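Local coordinates for ABC transporter periplasmic peptide-binding protein (Pseudoalteromonas, PDB 4QFL) that binds dipeptides such as Ala-Phe in the periplasm, probably delivering them to an ABC transporter for uptake into the cell, at residues A[477-480]-A[481-484]. Residues are numbered along the deposited sequence; the frame is centred on the assembly and turned at random.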
loop_
_atom_site.group_PDB
_atom_site.type_symbol
_atom_site.label_atom_id
_atom_site.label_comp_id
_atom_site.label_asym_id
_atom_site.label_seq_id
_atom_site.Cartn_x
_atom_site.Cartn_y
_atom_site.Cartn_z
ATOM N N THR A 477 -1.117 21.054 12.012
ATOM C CA THR A 477 -1.784 21.035 13.312
ATOM C C THR A 477 -2.203 19.624 13.715
ATOM O O THR A 477 -2.504 18.798 12.861
ATOM C CB THR A 477 -3.017 21.950 13.308
ATOM O OG1 THR A 477 -3.742 21.793 14.535
ATOM C CG2 THR A 477 -3.918 21.598 12.144
ATOM N N THR A 478 -2.218 19.353 15.018
ATOM C CA THR A 478 -2.635 18.053 15.528
ATOM C C THR A 478 -4.096 18.072 15.950
ATOM O O THR A 478 -4.663 17.044 16.309
ATOM C CB THR A 478 -1.813 17.646 16.740
ATOM O OG1 THR A 478 -2.054 18.584 17.793
ATOM C CG2 THR A 478 -0.335 17.625 16.395
ATOM N N ASP A 479 -4.698 19.253 15.911
ATOM C CA ASP A 479 -6.095 19.418 16.292
ATOM C C ASP A 479 -7.013 18.732 15.284
ATOM O O ASP A 479 -7.058 19.124 14.121
ATOM C CB ASP A 479 -6.429 20.903 16.360
ATOM C CG ASP A 479 -7.792 21.163 16.950
ATOM O OD1 ASP A 479 -8.802 20.799 16.315
ATOM O OD2 ASP A 479 -7.853 21.747 18.050
ATOM N N LEU A 480 -7.763 17.729 15.729
ATOM C CA LEU A 480 -8.522 16.887 14.805
ATOM C C LEU A 480 -9.651 17.622 14.102
ATOM O O LEU A 480 -9.963 17.326 12.954
ATOM C CB LEU A 480 -9.054 15.637 15.507
ATOM C CG LEU A 480 -7.968 14.782 16.154
ATOM C CD1 LEU A 480 -8.607 13.754 17.042
ATOM C CD2 LEU A 480 -7.094 14.125 15.104
ATOM N N ASN A 481 -10.268 18.573 14.786
ATOM C CA ASN A 481 -11.314 19.363 14.154
ATOM C C ASN A 481 -10.746 20.201 12.999
ATOM O O ASN A 481 -11.357 20.311 11.929
ATOM C CB ASN A 481 -12.031 20.250 15.184
ATOM C CG ASN A 481 -12.652 19.447 16.331
ATOM O OD1 ASN A 481 -13.433 18.516 16.107
ATOM N ND2 ASN A 481 -12.301 19.809 17.567
ATOM N N LEU A 482 -9.572 20.782 13.214
ATOM C CA LEU A 482 -8.919 21.578 12.181
ATOM C C LEU A 482 -8.492 20.699 10.996
ATOM O O LEU A 482 -8.797 21.011 9.845
ATOM C CB LEU A 482 -7.730 22.339 12.775
ATOM C CG LEU A 482 -8.143 23.263 13.931
ATOM C CD1 LEU A 482 -6.965 23.748 14.808
ATOM C CD2 LEU A 482 -8.938 24.439 13.366
ATOM N N ARG A 483 -7.818 19.588 11.289
ATOM C CA ARG A 483 -7.434 18.622 10.257
ATOM C C ARG A 483 -8.618 18.279 9.358
ATOM O O ARG A 483 -8.516 18.311 8.131
ATOM C CB ARG A 483 -6.849 17.348 10.892
ATOM C CG ARG A 483 -5.568 17.595 11.720
ATOM C CD ARG A 483 -4.792 16.321 12.004
ATOM N NE ARG A 483 -4.263 15.742 10.772
ATOM C CZ ARG A 483 -3.822 14.495 10.654
ATOM N NH1 ARG A 483 -3.834 13.680 11.700
ATOM N NH2 ARG A 483 -3.368 14.068 9.481
ATOM N N LYS A 484 -9.758 17.969 9.963
ATOM C CA LYS A 484 -10.908 17.562 9.167
ATOM C C LYS A 484 -11.458 18.680 8.277
ATOM O O LYS A 484 -11.964 18.422 7.190
ATOM C CB LYS A 484 -12.015 16.957 10.023
ATOM C CG LYS A 484 -13.107 16.334 9.163
ATOM C CD LYS A 484 -14.348 15.956 9.963
ATOM C CE LYS A 484 -15.606 15.975 9.078
ATOM N NZ LYS A 484 -15.685 14.763 8.241
HETATM O O HOH W 1 -3.760 14.479 14.670
#
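D479 and R483 make the first backbone bond of a helix, R483 N giving its hydrogen almost straight (178°) to D479 O, and K484 N to L480 O at 3.1 Å continues the i to i+4 pattern. D479 is the N-cap: its CG stands anti to the backbone N (chi1 -171°), which swings the carboxylate back over the first turn. There OD1 accepts from L482 N at 3.2 Å, on its anti side and 27° out of the carboxylate plane. Aspartate suits this place because its short chain lets the carboxylate reach the main-chain N-H groups exposed at a helix start, and its charge probably favours the positive end of the helix dipole. With an alanine at D479 the carboxylate is gone, so L482 N would probably lose its side-chain cap and the first turn would be likely to fray. L482 crosses the D479 side chain at a slant, its nonpolar CD1 meeting CB at a tight 3.3 Å. Threonine serves T477 twice: OG1 accepts from D479 N at 3.0 Å in an ST turn, while methyl CG2 rests 3.9 Å from L482 CB. R483 turns back towards the loop, CD 3.5 Å from T477 O, and a water links its NH1 to T478 O. A long arginine can pack its methylenes here and still carry its charge to D439 and the Y487 hydroxyl. K484 is long enough to reach a salt bridge with E346. The cap thus closes the short surface loop between helices 465-475 and 480-497, where S172 packs on T478 and R483, and W343 on L480 and R483.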